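Local coordinates for type I site-specific restriction-modification system, R (Restriction) subunit (Vibrio vulnificus, PDB 3H1T), which is a putative motor-and-nuclease subunit of a type I restriction enzyme, probably binding DNA and hydrolysing ATP to drive DNA translocation and cleavage, at residues R525-M530 with K534-R539; I127-Y132 with D147-R152. All coordinates share one frame; numbering follows the deposited sequence.

Contact 1. Residues R525-M530 with K534-R539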
loop_
_atom_site.group_PDB
_atom_site.type_symbol
_atom_site.label_atom_id
_atom_site.label_comp_id
_atom_site.label_asym_id
_atom_site.label_seq_id
_atom_site.Cartn_x
_atom_site.Cartn_y
_atom_site.Cartn_z
ATOM N N ARG A 525 21.785 -6.228 -10.636
ATOM C CA ARG A 525 21.233 -6.401 -11.959
ATOM C C ARG A 525 20.826 -5.089 -12.587
ATOM O O ARG A 525 20.731 -4.062 -11.923
ATOM C CB ARG A 525 20.000 -7.293 -11.876
ATOM C CG ARG A 525 18.822 -6.592 -11.237
ATOM C CD ARG A 525 17.651 -7.509 -11.150
ATOM N NE ARG A 525 17.490 -8.229 -12.402
ATOM C CZ ARG A 525 16.330 -8.396 -13.015
ATOM N NH1 ARG A 525 15.228 -7.886 -12.486
ATOM N NH2 ARG A 525 16.274 -9.069 -14.151
ATOM N N VAL A 526 20.570 -5.158 -13.884
ATOM C CA VAL A 526 20.126 -4.018 -14.644
ATOM C C VAL A 526 18.623 -3.966 -14.465
ATOM O O VAL A 526 17.913 -4.888 -14.869
ATOM C CB VAL A 526 20.422 -4.187 -16.166
ATOM C CG1 VAL A 526 19.814 -3.032 -16.952
ATOM C CG2 VAL A 526 21.919 -4.260 -16.404
ATOM N N VAL A 527 18.140 -2.918 -13.812
ATOM C CA VAL A 527 16.706 -2.745 -13.646
ATOM C C VAL A 527 16.296 -1.972 -14.896
ATOM O O VAL A 527 16.824 -0.889 -15.165
ATOM C CB VAL A 527 16.384 -1.926 -12.392
ATOM C CG1 VAL A 527 14.902 -1.584 -12.360
ATOM C CG2 VAL A 527 16.764 -2.710 -11.161
ATOM N N ASN A 528 15.377 -2.525 -15.678
ATOM C CA ASN A 528 14.990 -1.844 -16.898
ATOM C C ASN A 528 13.697 -1.047 -16.838
ATOM O O ASN A 528 13.272 -0.492 -17.854
ATOM C CB ASN A 528 14.925 -2.828 -18.077
ATOM C CG ASN A 528 15.236 -2.151 -19.421
ATOM O OD1 ASN A 528 14.368 -1.517 -20.041
ATOM N ND2 ASN A 528 16.484 -2.272 -19.864
ATOM N N SER A 529 13.071 -0.968 -15.665
ATOM C CA SER A 529 11.833 -0.192 -15.541
ATOM C C SER A 529 11.530 0.295 -14.122
ATOM O O SER A 529 11.955 -0.302 -13.136
ATOM C CB SER A 529 10.639 -0.991 -16.090
ATOM O OG SER A 529 10.118 -1.905 -15.139
HETATM N N MSE A 530 10.791 1.397 -14.033
HETATM C CA MSE A 530 10.417 1.977 -12.746
HETATM C C MSE A 530 9.529 1.024 -11.939
HETATM O O MSE A 530 9.662 0.931 -10.720
HETATM C CB MSE A 530 9.692 3.312 -12.968
HETATM C CG MSE A 530 9.189 3.997 -11.695
HETATM SE SE MSE A 530 10.564 4.534 -10.411
HETATM C CE MSE A 530 11.068 6.222 -11.210
ATOM N N LYS A 534 10.501 -0.443 -8.111
ATOM C CA LYS A 534 9.631 -0.323 -6.949
ATOM C C LYS A 534 9.187 -1.659 -6.372
ATOM O O LYS A 534 8.897 -1.759 -5.180
ATOM C CB LYS A 534 8.404 0.521 -7.289
ATOM C CG LYS A 534 8.734 1.989 -7.542
ATOM C CD LYS A 534 7.536 2.896 -7.310
ATOM C CE LYS A 534 7.787 4.318 -7.844
ATOM N NZ LYS A 534 8.880 5.078 -7.152
ATOM N N GLN A 535 9.110 -2.680 -7.219
ATOM C CA GLN A 535 8.731 -4.010 -6.772
ATOM C C GLN A 535 9.898 -4.579 -5.975
ATOM O O GLN A 535 9.707 -5.233 -4.948
ATOM C CB GLN A 535 8.436 -4.923 -7.964
ATOM C CG GLN A 535 7.086 -4.698 -8.622
ATOM C CD GLN A 535 6.905 -5.554 -9.862
ATOM O OE1 GLN A 535 5.900 -5.454 -10.566
ATOM N NE2 GLN A 535 7.883 -6.410 -10.133
ATOM N N ILE A 536 11.111 -4.321 -6.452
ATOM C CA ILE A 536 12.300 -4.809 -5.783
ATOM C C ILE A 536 12.385 -4.155 -4.417
ATOM O O ILE A 536 12.467 -4.846 -3.393
ATOM C CB ILE A 536 13.564 -4.525 -6.627
ATOM C CG1 ILE A 536 13.592 -5.473 -7.836
ATOM C CG2 ILE A 536 14.815 -4.719 -5.799
ATOM C CD1 ILE A 536 14.685 -5.177 -8.836
ATOM N N VAL A 537 12.317 -2.826 -4.397
ATOM C CA VAL A 537 12.377 -2.074 -3.145
ATOM C C VAL A 537 11.244 -2.452 -2.175
ATOM O O VAL A 537 11.413 -2.415 -0.955
ATOM C CB VAL A 537 12.352 -0.543 -3.438
ATOM C CG1 VAL A 537 12.282 0.254 -2.154
ATOM C CG2 VAL A 537 13.609 -0.157 -4.194
ATOM N N GLY A 538 10.098 -2.847 -2.728
ATOM C CA GLY A 538 8.971 -3.241 -1.908
ATOM C C GLY A 538 9.137 -4.600 -1.252
ATOM O O GLY A 538 8.234 -5.074 -0.557
ATOM N N ARG A 539 10.272 -5.249 -1.474
ATOM C CA ARG A 539 10.497 -6.544 -0.857
ATOM C C ARG A 539 10.812 -6.346 0.613
ATOM O O ARG A 539 10.620 -7.250 1.436
ATOM C CB ARG A 539 11.675 -7.283 -1.501
ATOM C CG ARG A 539 11.407 -7.857 -2.881
ATOM C CD ARG A 539 10.038 -8.505 -2.944
ATOM N NE ARG A 539 9.063 -7.594 -3.537
ATOM C CZ ARG A 539 7.746 -7.774 -3.510
ATOM N NH1 ARG A 539 7.227 -8.834 -2.913
ATOM N NH2 ARG A 539 6.946 -6.887 -4.085
#
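Lys534 NZ is gripped by two carboxylates, forming salt bridges with Asp567 and Asp571, and Met530 SE stands 3.7 Å from the same Lys534 NZ. Met530, a selenomethionine, lies in the opening turn of helix 530-537. With CG anti to the backbone N (chi1 177°) and two further bends, at chi2 and chi3, its side chain curls back and crosses the end of the lysine chain at a slant, SE also meeting Lys534 CE at 3.8 Å. The backbones of the two residues are joined as well, Lys534 N lying 3.1 Å from Met530 O.

Both segments belong to the helicase C-terminal domain, the second RecA-like lobe of a superfamily 2 motor, where the loop leaving strand 518-524 turns into the following helix. Ser529 is the N-cap, its OG accepting the amide of Glu532.

Two residues beyond Lys534, Ile536 makes the contact apolar. It sends CG1 away from its own carbonyl carbon (chi1 -73°), and the extended tip, CD1, reaches Val527 CG2 at 4.0 Å, the two side chains overlapping as they point opposite ways. Arg525 brings its aliphatic part to the same isoleucine methyl, with CD 4.4 Å from Ile536 CD1, while its guanidinium is taken up by a salt bridge to Glu532 and a hydrogen bond to Gln507. Phe445 of strand 441-446 touches both Arg525 and Ile536, and Val521 and Leu523 line the isoleucine from strand 518-524.

Contact 2. Residues I127-Y132 with D147-R152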
loop_
_atom_site.group_PDB
_atom_site.type_symbol
_atom_site.label_atom_id
_atom_site.label_comp_id
_atom_site.label_asym_id
_atom_site.label_seq_id
_atom_site.Cartn_x
_atom_site.Cartn_y
_atom_site.Cartn_z
ATOM N N ILE A 127 -17.757 28.504 15.817
ATOM C CA ILE A 127 -17.569 27.364 14.939
ATOM C C ILE A 127 -17.271 27.848 13.531
ATOM O O ILE A 127 -18.035 28.613 12.962
ATOM C CB ILE A 127 -18.831 26.488 14.921
ATOM C CG1 ILE A 127 -19.119 25.984 16.341
ATOM C CG2 ILE A 127 -18.642 25.326 13.969
ATOM C CD1 ILE A 127 -20.502 25.377 16.530
ATOM N N LEU A 128 -16.150 27.416 12.979
ATOM C CA LEU A 128 -15.755 27.810 11.633
ATOM C C LEU A 128 -15.787 26.574 10.735
ATOM O O LEU A 128 -15.144 25.576 11.034
ATOM C CB LEU A 128 -14.335 28.380 11.646
ATOM C CG LEU A 128 -14.014 29.661 10.872
ATOM C CD1 LEU A 128 -12.545 29.581 10.522
ATOM C CD2 LEU A 128 -14.870 29.804 9.613
ATOM N N GLU A 129 -16.520 26.640 9.629
ATOM C CA GLU A 129 -16.631 25.503 8.727
ATOM C C GLU A 129 -16.010 25.723 7.346
ATOM O O GLU A 129 -16.140 26.796 6.765
ATOM C CB GLU A 129 -18.106 25.134 8.532
ATOM C CG GLU A 129 -18.359 24.022 7.512
ATOM C CD GLU A 129 -19.821 23.883 7.091
ATOM O OE1 GLU A 129 -20.311 24.740 6.327
ATOM O OE2 GLU A 129 -20.477 22.913 7.520
ATOM N N PHE A 130 -15.304 24.718 6.842
ATOM C CA PHE A 130 -14.794 24.797 5.494
ATOM C C PHE A 130 -15.484 23.627 4.823
ATOM O O PHE A 130 -15.321 22.475 5.221
ATOM C CB PHE A 130 -13.288 24.612 5.356
ATOM C CG PHE A 130 -12.835 24.710 3.924
ATOM C CD1 PHE A 130 -12.607 25.954 3.333
ATOM C CD2 PHE A 130 -12.753 23.566 3.126
ATOM C CE1 PHE A 130 -12.314 26.055 1.968
ATOM C CE2 PHE A 130 -12.464 23.660 1.759
ATOM C CZ PHE A 130 -12.244 24.899 1.182
ATOM N N ASP A 131 -16.272 23.924 3.808
ATOM C CA ASP A 131 -17.009 22.889 3.112
ATOM C C ASP A 131 -16.372 22.646 1.748
ATOM O O ASP A 131 -16.395 23.522 0.881
ATOM C CB ASP A 131 -18.459 23.354 2.974
ATOM C CG ASP A 131 -19.353 22.327 2.319
ATOM O OD1 ASP A 131 -18.886 21.560 1.460
ATOM O OD2 ASP A 131 -20.552 22.309 2.657
ATOM N N TYR A 132 -15.794 21.462 1.559
ATOM C CA TYR A 132 -15.164 21.153 0.290
ATOM C C TYR A 132 -16.147 21.076 -0.873
ATOM O O TYR A 132 -15.752 21.278 -2.024
ATOM C CB TYR A 132 -14.357 19.851 0.388
ATOM C CG TYR A 132 -13.123 19.977 1.257
ATOM C CD1 TYR A 132 -13.231 19.986 2.645
ATOM C CD2 TYR A 132 -11.856 20.134 0.689
ATOM C CE1 TYR A 132 -12.121 20.139 3.451
ATOM C CE2 TYR A 132 -10.728 20.296 1.489
ATOM C CZ TYR A 132 -10.870 20.302 2.874
ATOM O OH TYR A 132 -9.787 20.502 3.686
ATOM N N ASP A 147 -27.500 14.183 9.214
ATOM C CA ASP A 147 -28.375 14.168 8.048
ATOM C C ASP A 147 -28.081 15.315 7.085
ATOM O O ASP A 147 -28.038 15.110 5.869
ATOM C CB ASP A 147 -29.833 14.207 8.512
ATOM C CG ASP A 147 -30.815 13.958 7.388
ATOM O OD1 ASP A 147 -31.033 14.872 6.562
ATOM O OD2 ASP A 147 -31.369 12.839 7.346
ATOM N N GLU A 148 -27.876 16.517 7.622
ATOM C CA GLU A 148 -27.582 17.680 6.786
ATOM C C GLU A 148 -26.298 17.454 5.977
ATOM O O GLU A 148 -26.278 17.681 4.765
ATOM C CB GLU A 148 -27.431 18.948 7.641
ATOM C CG GLU A 148 -28.685 19.359 8.408
ATOM C CD GLU A 148 -28.493 20.636 9.213
ATOM O OE1 GLU A 148 -27.359 20.892 9.665
ATOM O OE2 GLU A 148 -29.477 21.379 9.416
ATOM N N LEU A 149 -25.229 17.006 6.636
ATOM C CA LEU A 149 -23.973 16.762 5.934
ATOM C C LEU A 149 -24.056 15.652 4.888
ATOM O O LEU A 149 -23.520 15.792 3.790
ATOM C CB LEU A 149 -22.844 16.425 6.911
ATOM C CG LEU A 149 -22.344 17.523 7.866
ATOM C CD1 LEU A 149 -20.956 17.127 8.348
ATOM C CD2 LEU A 149 -22.286 18.879 7.160
ATOM N N PHE A 150 -24.715 14.547 5.231
ATOM C CA PHE A 150 -24.854 13.417 4.319
ATOM C C PHE A 150 -25.688 13.821 3.103
ATOM O O PHE A 150 -25.480 13.318 2.003
ATOM C CB PHE A 150 -25.508 12.242 5.044
ATOM C CG PHE A 150 -25.556 10.971 4.237
ATOM C CD1 PHE A 150 -24.382 10.352 3.827
ATOM C CD2 PHE A 150 -26.772 10.374 3.912
ATOM C CE1 PHE A 150 -24.408 9.153 3.110
ATOM C CE2 PHE A 150 -26.816 9.173 3.195
ATOM C CZ PHE A 150 -25.628 8.560 2.792
ATOM N N LYS A 151 -26.639 14.730 3.303
ATOM C CA LYS A 151 -27.466 15.199 2.190
ATOM C C LYS A 151 -26.595 16.079 1.294
ATOM O O LYS A 151 -26.792 16.127 0.082
ATOM C CB LYS A 151 -28.658 16.019 2.697
ATOM C CG LYS A 151 -29.735 15.235 3.437
ATOM C CD LYS A 151 -30.944 14.924 2.545
ATOM C CE LYS A 151 -32.275 15.215 3.248
ATOM N NZ LYS A 151 -32.472 14.400 4.483
ATOM N N ARG A 152 -25.653 16.798 1.905
ATOM C CA ARG A 152 -24.732 17.658 1.159
ATOM C C ARG A 152 -23.742 16.771 0.406
ATOM O O ARG A 152 -23.401 17.031 -0.742
ATOM C CB ARG A 152 -23.912 18.565 2.087
ATOM C CG ARG A 152 -24.622 19.733 2.743
ATOM C CD ARG A 152 -23.571 20.648 3.366
ATOM N NE ARG A 152 -24.025 21.368 4.554
ATOM C CZ ARG A 152 -23.252 22.152 5.303
ATOM N NH1 ARG A 152 -21.976 22.332 4.997
ATOM N NH2 ARG A 152 -23.758 22.770 6.362
#
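A salt-bridge network ties Arg152 of helix 146-157 to Glu129 and Asp131 on strand 127-131, joining a helix to the face of the mixed six-stranded sheet of the N-terminal domain, probably the endonuclease domain of this HsdR subunit. Strand and helix segments run nearly the same way, 24° between their directions, and their axes stay 12.6 Å apart, a gap bridged by long side chains.

The charged interactions converge on one nitrogen. Arg152 NH1 lies 2.7 Å from Asp131 OD2 and 3.0 Å from Glu129 OE2, with a weak bond to Glu129 OE1 at 3.2 Å. Asp131 is met on the anti side of OD2, out of the carboxylate plane, although that plane is turned only 11° from the guanidinium. Glu129 and Arg152 reach for one another from opposite directions, their flat groups almost perpendicular at 88°, and NH1 meets OE2 from above the carboxylate plane. CB of each acid points toward the helix, and CG, anti to the backbone N, carries the chain on outward from the strand; the arginine is extended from CG to NE. The shared positive charge probably eases the repulsion between the two acids.

Hydroxyl groups also bond to the acids: Tyr120 OH, from the adjoining strand 118-122, to Glu129 OE2, and Thr133 OG1 to Asp131 OD1.

Apolar contact comes from Leu149, which packs on Phe118, Tyr120 and Pro144. Nearly one turn before the arginine, its CD2 covers one face of the Arg152 guanidinium, 3.9 Å above the plane and over its centre.

Overall arrangement
From the N terminus the chain first builds the six-stranded mixed sheet, where contact 2 closes a loop: strand 127-131 leads through strand 137-140, the last in the sheet, to helix 146-157, which folds back onto the sheet. The chain then passes through the parallel seven-stranded sheet of the first motor lobe before entering the second. There contact 1 closes a much shorter turn, three residues lying between its segments, and sets helix 530-537 against the strands beside it. The two contacts follow in series, neither nested nor crossed. Their centres are 44 Å apart on opposite sides of the chain's centre, and their nearest atoms remain about 26 Å apart.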